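Local coordinates for L-ornithine N(5)-monooxygenase (Pseudomonas aeruginosa, PDB 3S5W), which catalyses the FAD- and NADPH-dependent N5-hydroxylation of L-ornithine, the first step in making the hydroxamate siderophore pyoverdin, at residues D32-G37 with L177-R182; G147-R152 with I168-D173. All coordinates share one frame; numbering follows the deposited sequence.

Interaction 1. Residues D32-G37 with L177-R182. With FAD (flavin-adenine dinucleotide), chain C; PO4 (phosphate ion), chain D.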
# COMPACT_ATOMS: atom_id res chain seq x y z
N ASP A 32 -16.55 -18.44 9.93
CA ASP A 32 -16.43 -18.86 8.54
C ASP A 32 -15.17 -18.26 7.89
O ASP A 32 -14.48 -18.94 7.14
CB ASP A 32 -17.70 -18.50 7.74
CG ASP A 32 -18.89 -19.37 8.14
OD1 ASP A 32 -18.75 -20.61 8.09
OD2 ASP A 32 -19.97 -18.82 8.46
N LEU A 33 -14.91 -16.98 8.20
CA LEU A 33 -13.76 -16.27 7.64
C LEU A 33 -13.20 -15.31 8.65
O LEU A 33 -13.94 -14.56 9.30
CB LEU A 33 -14.17 -15.46 6.38
CG LEU A 33 -13.04 -14.70 5.65
CD1 LEU A 33 -12.09 -15.65 4.88
CD2 LEU A 33 -13.64 -13.60 4.74
N ILE A 34 -11.88 -15.32 8.78
CA ILE A 34 -11.20 -14.24 9.45
C ILE A 34 -10.23 -13.60 8.45
O ILE A 34 -9.57 -14.30 7.70
CB ILE A 34 -10.47 -14.70 10.74
CG1 ILE A 34 -11.47 -15.30 11.73
CG2 ILE A 34 -9.69 -13.52 11.41
CD1 ILE A 34 -10.83 -15.77 13.05
N GLY A 35 -10.17 -12.26 8.47
CA GLY A 35 -9.24 -11.52 7.64
C GLY A 35 -8.18 -10.83 8.45
O GLY A 35 -8.46 -10.28 9.51
N VAL A 36 -6.95 -10.87 7.95
CA VAL A 36 -5.87 -10.11 8.51
C VAL A 36 -5.85 -8.77 7.75
O VAL A 36 -5.54 -8.75 6.53
CB VAL A 36 -4.53 -10.82 8.31
CG1 VAL A 36 -3.41 -10.03 8.98
CG2 VAL A 36 -4.60 -12.25 8.84
N GLY A 37 -6.19 -7.70 8.47
CA GLY A 37 -6.29 -6.34 7.93
C GLY A 37 -7.71 -5.96 7.56
O GLY A 37 -8.53 -6.80 7.18
N LEU A 177 -5.51 -12.94 22.11
CA LEU A 177 -6.79 -13.51 21.72
C LEU A 177 -6.57 -14.67 20.77
O LEU A 177 -5.68 -14.62 19.91
CB LEU A 177 -7.68 -12.43 21.08
CG LEU A 177 -8.39 -11.40 21.98
CD1 LEU A 177 -7.54 -10.16 22.23
CD2 LEU A 177 -9.68 -10.95 21.32
N VAL A 178 -7.34 -15.73 20.94
CA VAL A 178 -7.25 -16.90 20.07
C VAL A 178 -8.64 -17.16 19.53
O VAL A 178 -9.60 -17.24 20.29
CB VAL A 178 -6.64 -18.16 20.81
CG1 VAL A 178 -6.61 -19.40 19.90
CG2 VAL A 178 -5.23 -17.85 21.31
N ARG A 179 -8.77 -17.21 18.20
CA ARG A 179 -10.05 -17.47 17.54
C ARG A 179 -9.89 -18.58 16.53
O ARG A 179 -8.79 -18.85 16.04
CB ARG A 179 -10.57 -16.21 16.82
CG ARG A 179 -11.00 -15.06 17.70
CD ARG A 179 -11.54 -13.97 16.79
NE ARG A 179 -11.91 -12.75 17.50
CZ ARG A 179 -11.08 -11.75 17.79
NH1 ARG A 179 -9.78 -11.82 17.47
NH2 ARG A 179 -11.54 -10.68 18.42
N THR A 180 -11.00 -19.22 16.20
CA THR A 180 -10.99 -20.35 15.33
C THR A 180 -11.80 -20.03 14.06
O THR A 180 -12.84 -19.40 14.13
CB THR A 180 -11.56 -21.58 16.09
OG1 THR A 180 -10.65 -21.88 17.15
CG2 THR A 180 -11.65 -22.77 15.20
N THR A 181 -11.30 -20.48 12.90
CA THR A 181 -11.92 -20.17 11.61
C THR A 181 -11.78 -21.27 10.56
O THR A 181 -10.76 -21.95 10.50
CB THR A 181 -11.38 -18.81 11.03
OG1 THR A 181 -12.14 -18.44 9.87
CG2 THR A 181 -9.91 -18.91 10.64
N ARG A 182 -12.80 -21.44 9.71
CA ARG A 182 -12.76 -22.35 8.55
C ARG A 182 -11.91 -21.83 7.36
O ARG A 182 -11.45 -22.60 6.50
CB ARG A 182 -14.19 -22.66 8.04
CG ARG A 182 -15.18 -23.16 9.13
CD ARG A 182 -16.57 -23.44 8.58
NE ARG A 182 -17.39 -24.18 9.54
CZ ARG A 182 -18.22 -23.63 10.44
NH1 ARG A 182 -18.37 -22.31 10.52
NH2 ARG A 182 -18.92 -24.41 11.26
PA FAD C . -3.47 -1.73 3.13
O1A FAD C . -2.01 -1.54 3.29
O2A FAD C . -4.26 -0.47 2.72
O5B FAD C . -4.11 -2.28 4.52
C5B FAD C . -3.45 -3.30 5.23
C4B FAD C . -4.05 -3.26 6.62
O4B FAD C . -3.53 -4.34 7.34
C3B FAD C . -3.62 -2.00 7.36
O3B FAD C . -4.76 -1.26 7.76
C2B FAD C . -2.81 -2.51 8.56
O2B FAD C . -3.12 -1.82 9.76
C1B FAD C . -3.29 -3.92 8.67
N9A FAD C . -2.32 -4.88 9.19
C8A FAD C . -1.02 -5.12 8.75
N7A FAD C . -0.52 -6.16 9.47
C5A FAD C . -1.49 -6.59 10.32
C6A FAD C . -1.52 -7.61 11.28
N6A FAD C . -0.55 -8.54 11.31
N1A FAD C . -2.69 -7.79 12.01
C2A FAD C . -3.81 -7.01 11.82
N3A FAD C . -3.79 -5.99 10.87
C4A FAD C . -2.64 -5.80 10.15
N1 FAD C . -3.24 2.72 -4.74
C2 FAD C . -4.05 3.32 -5.70
O2 FAD C . -4.71 2.64 -6.47
N3 FAD C . -4.12 4.70 -5.81
C4 FAD C . -3.40 5.51 -4.96
O4 FAD C . -3.53 6.74 -5.06
C4X FAD C . -2.57 4.91 -4.00
N5 FAD C . -1.82 5.71 -3.14
C5X FAD C . -0.99 5.12 -2.20
C6 FAD C . -0.24 5.93 -1.34
C7 FAD C . 0.60 5.37 -0.39
C7M FAD C . 1.39 6.31 0.49
C8 FAD C . 0.71 3.99 -0.32
C8M FAD C . 1.60 3.31 0.69
C9 FAD C . -0.03 3.17 -1.16
C9A FAD C . -0.91 3.72 -2.10
N10 FAD C . -1.66 2.91 -2.97
C10 FAD C . -2.47 3.52 -3.92
C1' FAD C . -1.57 1.42 -2.95
C2' FAD C . -2.24 0.75 -1.73
O2' FAD C . -1.52 -0.48 -1.58
C3' FAD C . -3.70 0.46 -2.05
O3' FAD C . -4.42 1.66 -2.40
C4' FAD C . -4.43 -0.18 -0.84
O4' FAD C . -4.16 0.59 0.32
C5' FAD C . -4.14 -1.68 -0.63
O5' FAD C . -5.14 -2.18 0.24
P FAD C . -4.89 -3.42 1.25
O1P FAD C . -6.13 -3.49 2.10
O2P FAD C . -4.53 -4.61 0.40
O3P FAD C . -3.63 -2.95 2.11
P PO4 D . -15.13 -11.55 19.30
O1 PO4 D . -16.32 -11.56 18.37
O2 PO4 D . -14.26 -12.73 18.93
O3 PO4 D . -15.63 -11.64 20.72
O4 PO4 D . -14.33 -10.26 19.19

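Interaction 2. Residues G147-R152 with I168-D173. With FAD (flavin-adenine dinucleotide), chain C.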
# COMPACT_ATOMS: atom_id res chain seq x y z
N GLY A 147 -7.57 -2.35 16.62
CA GLY A 147 -6.55 -2.49 17.66
C GLY A 147 -6.12 -3.94 17.94
O GLY A 147 -5.75 -4.26 19.07
N GLU A 148 -6.18 -4.81 16.93
CA GLU A 148 -5.79 -6.20 17.07
C GLU A 148 -4.78 -6.56 16.00
O GLU A 148 -5.12 -6.55 14.80
CB GLU A 148 -7.00 -7.12 16.94
CG GLU A 148 -8.01 -7.02 18.09
CD GLU A 148 -8.82 -8.29 18.26
OE1 GLU A 148 -8.29 -9.38 17.96
OE2 GLU A 148 -9.99 -8.21 18.68
N GLU A 149 -3.56 -6.88 16.42
CA GLU A 149 -2.51 -7.34 15.52
C GLU A 149 -2.49 -8.86 15.50
O GLU A 149 -2.33 -9.48 16.57
CB GLU A 149 -1.15 -6.79 15.97
CG GLU A 149 0.01 -7.25 15.09
CD GLU A 149 1.36 -6.73 15.53
OE1 GLU A 149 1.46 -6.08 16.59
OE2 GLU A 149 2.34 -6.98 14.80
N VAL A 150 -2.66 -9.44 14.31
CA VAL A 150 -2.56 -10.89 14.16
C VAL A 150 -1.07 -11.25 14.21
O VAL A 150 -0.23 -10.65 13.50
CB VAL A 150 -3.24 -11.43 12.87
CG1 VAL A 150 -2.95 -12.90 12.68
CG2 VAL A 150 -4.73 -11.23 12.93
N LEU A 151 -0.74 -12.18 15.11
CA LEU A 151 0.67 -12.57 15.26
C LEU A 151 1.05 -13.82 14.46
O LEU A 151 2.14 -13.91 13.92
CB LEU A 151 1.03 -12.75 16.75
CG LEU A 151 0.69 -11.61 17.73
CD1 LEU A 151 0.88 -12.06 19.19
CD2 LEU A 151 1.53 -10.37 17.47
N ARG A 152 0.15 -14.80 14.40
CA ARG A 152 0.42 -16.06 13.70
C ARG A 152 -0.85 -16.87 13.49
O ARG A 152 -1.84 -16.68 14.19
CB ARG A 152 1.46 -16.93 14.46
CG ARG A 152 0.97 -17.45 15.80
CD ARG A 152 2.07 -18.25 16.57
NE ARG A 152 1.64 -18.45 17.96
CZ ARG A 152 1.83 -17.56 18.93
NH1 ARG A 152 2.47 -16.43 18.69
NH2 ARG A 152 1.38 -17.82 20.15
N ILE A 168 -4.13 -16.16 16.16
CA ILE A 168 -3.63 -15.61 17.40
C ILE A 168 -3.38 -14.11 17.22
O ILE A 168 -2.58 -13.70 16.38
CB ILE A 168 -2.27 -16.29 17.85
CG1 ILE A 168 -2.46 -17.77 18.25
CG2 ILE A 168 -1.71 -15.57 19.07
CD1 ILE A 168 -2.78 -18.72 17.17
N SER A 169 -4.04 -13.29 18.02
CA SER A 169 -3.86 -11.85 17.95
C SER A 169 -3.57 -11.25 19.33
O SER A 169 -3.77 -11.89 20.38
CB SER A 169 -5.08 -11.19 17.28
OG SER A 169 -6.27 -11.32 18.04
N ARG A 170 -3.08 -10.01 19.32
CA ARG A 170 -2.78 -9.27 20.53
C ARG A 170 -3.53 -7.95 20.42
O ARG A 170 -3.52 -7.32 19.35
CB ARG A 170 -1.26 -9.04 20.64
CG ARG A 170 -0.84 -8.23 21.89
CD ARG A 170 0.68 -8.15 22.11
NE ARG A 170 1.39 -7.44 21.05
CZ ARG A 170 2.37 -7.96 20.31
NH1 ARG A 170 2.79 -9.20 20.51
NH2 ARG A 170 2.94 -7.22 19.36
N ASN A 171 -4.24 -7.54 21.47
CA ASN A 171 -4.87 -6.21 21.44
C ASN A 171 -3.93 -5.12 21.96
O ASN A 171 -2.77 -5.39 22.30
CB ASN A 171 -6.28 -6.19 22.09
CG ASN A 171 -6.25 -6.38 23.61
OD1 ASN A 171 -5.23 -6.15 24.28
ND2 ASN A 171 -7.37 -6.84 24.15
N ALA A 172 -4.42 -3.88 21.97
CA ALA A 172 -3.56 -2.73 22.26
C ALA A 172 -3.12 -2.73 23.74
O ALA A 172 -2.00 -2.33 24.07
CB ALA A 172 -4.26 -1.41 21.86
N ASP A 173 -3.99 -3.26 24.62
CA ASP A 173 -3.64 -3.48 26.03
C ASP A 173 -2.62 -4.63 26.27
O ASP A 173 -2.16 -4.81 27.39
CB ASP A 173 -4.89 -3.70 26.90
CG ASP A 173 -5.90 -2.54 26.80
OD1 ASP A 173 -5.47 -1.36 26.67
OD2 ASP A 173 -7.13 -2.80 26.84
PA FAD C . -3.47 -1.73 3.13
O1A FAD C . -2.01 -1.54 3.29
O2A FAD C . -4.26 -0.47 2.72
O5B FAD C . -4.11 -2.28 4.52
C5B FAD C . -3.45 -3.30 5.23
C4B FAD C . -4.05 -3.26 6.62
O4B FAD C . -3.53 -4.34 7.34
C3B FAD C . -3.62 -2.00 7.36
O3B FAD C . -4.76 -1.26 7.76
C2B FAD C . -2.81 -2.51 8.56
O2B FAD C . -3.12 -1.82 9.76
C1B FAD C . -3.29 -3.92 8.67
N9A FAD C . -2.32 -4.88 9.19
C8A FAD C . -1.02 -5.12 8.75
N7A FAD C . -0.52 -6.16 9.47
C5A FAD C . -1.49 -6.59 10.32
C6A FAD C . -1.52 -7.61 11.28
N6A FAD C . -0.55 -8.54 11.31
N1A FAD C . -2.69 -7.79 12.01
C2A FAD C . -3.81 -7.01 11.82
N3A FAD C . -3.79 -5.99 10.87
C4A FAD C . -2.64 -5.80 10.15
N1 FAD C . -3.24 2.72 -4.74
C2 FAD C . -4.05 3.32 -5.70
O2 FAD C . -4.71 2.64 -6.47
N3 FAD C . -4.12 4.70 -5.81
C4 FAD C . -3.40 5.51 -4.96
O4 FAD C . -3.53 6.74 -5.06
C4X FAD C . -2.57 4.91 -4.00
N5 FAD C . -1.82 5.71 -3.14
C5X FAD C . -0.99 5.12 -2.20
C6 FAD C . -0.24 5.93 -1.34
C7 FAD C . 0.60 5.37 -0.39
C7M FAD C . 1.39 6.31 0.49
C8 FAD C . 0.71 3.99 -0.32
C8M FAD C . 1.60 3.31 0.69
C9 FAD C . -0.03 3.17 -1.16
C9A FAD C . -0.91 3.72 -2.10
N10 FAD C . -1.66 2.91 -2.97
C10 FAD C . -2.47 3.52 -3.92
C1' FAD C . -1.57 1.42 -2.95
C2' FAD C . -2.24 0.75 -1.73
O2' FAD C . -1.52 -0.48 -1.58
C3' FAD C . -3.70 0.46 -2.05
O3' FAD C . -4.42 1.66 -2.40
C4' FAD C . -4.43 -0.18 -0.84
O4' FAD C . -4.16 0.59 0.32
C5' FAD C . -4.14 -1.68 -0.63
O5' FAD C . -5.14 -2.18 0.24
P FAD C . -4.89 -3.42 1.25
O1P FAD C . -6.13 -3.49 2.10
O2P FAD C . -4.53 -4.61 0.40
O3P FAD C . -3.63 -2.95 2.11

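Interaction 1. Residues D32-G37 with L177-R182
The hydroxyl OG1 of T181 shows how one polar atom can sit where two strands converge: it lies against the backbone of D32 to I34, 3.5 Å from CA of L33, and is hydrogen-bonded to the carbonyl of A183, with a weaker bond to that of H31. CB of T181 and CG1 of I34 meet at 3.6 Å. I34 carries CG1 beside its own backbone N (chi1 -60°) and extends on to CD1, which reaches past T181 to R179, 3.8 Å from CB of that arginine; the two side chains cross at about a right angle. From there R179 runs outward, extended from CG to NE, and the edge of its guanidinium meets a phosphate ion, probably from the crystallisation liquor: NE lies 2.8 Å from O2 of the phosphate and NH2 2.9 Å from O4, the second bond nearly straight at 171°. Its NH1 makes a salt bridge to E148. At the opposite end D32 and R182 lie side by side, their flat groups 31° apart, joined by a salt bridge of 3.0 Å between OD1 and NH1 whose hydrogen bond is weak and bent; OD2 of D32 is held by the backbone N of E60. Strand 61-65 pairs with strand 30-36, which ends at V36, its CG1 packed on the adenine of FAD; G37 follows at the ribose, while L447 of helix 432-447 touches both D32 and R182.

Interaction 2. Residues G147-R152 with I168-D173
V150 faces S169 as an antiparallel non-hydrogen-bonded pair, their CA atoms 4.1 Å apart, and turns its backbone to the adenine of FAD: V150 N donates to N1A at 2.8 Å, and N6A returns a bond of 3.1 Å to V150 O, so both the N1A and N6A positions on the Watson-Crick edge bond to the backbone of V150. Behind this edge, OG of S169 donates to OE1 of E148 at 2.8 Å, nearly along the carboxylate C-O axis. S169 OG stands between its own backbone N and carbonyl carbon (chi1 65°), a torsion that turns it toward E148. E149 and R170 form the neighbouring hydrogen-bonded pair. These strands are the arms of a beta hairpin, 148-158 with 161-171, and a classic beta bulge interrupts their register where L151 and R152 both face I168. There L151 N reaches O of I168 at 2.7 Å, and I168 N binds O of R152 at 3.1 Å. On the face away from S169, E149 and R170 point the same way, with OE1 to NH2 3.3 Å in a salt bridge; the carboxylate and guanidinium planes stand 81° apart. CD2 of L151 lies over one face of the R170 guanidinium, 3.5 Å from NH1. I168 offers CG2 to a face of the R152 guanidinium, offset toward its rim, while NE of R152 forms a salt bridge with E154. Farther out, side chains of E148, V150 and S169 rest on L64 of strand 61-65.

Overall arrangement
Interactions 1 and 2 illustrate how a cofactor site can be assembled from distant parts of a chain: their centres lie 12 Å apart and both touch FAD. In sequence the order is 32-37, 147-152, 168-173 and 177-182, so the hairpin of interaction 2 falls wholly between the two halves of interaction 1. Strands 161-171 and 176-181 are consecutive in the chain and neighbours in one mixed sheet, which also includes strands 30-36 and 148-158. L177 N lies 2.7 Å from S169 O, probably a hydrogen bond, and the salt bridge from R179 to E148 also joins the two contacts. The sheet thereby links the N-terminal strand, which runs up to the adenosine part of FAD, to the hairpin edge that recognises adenine.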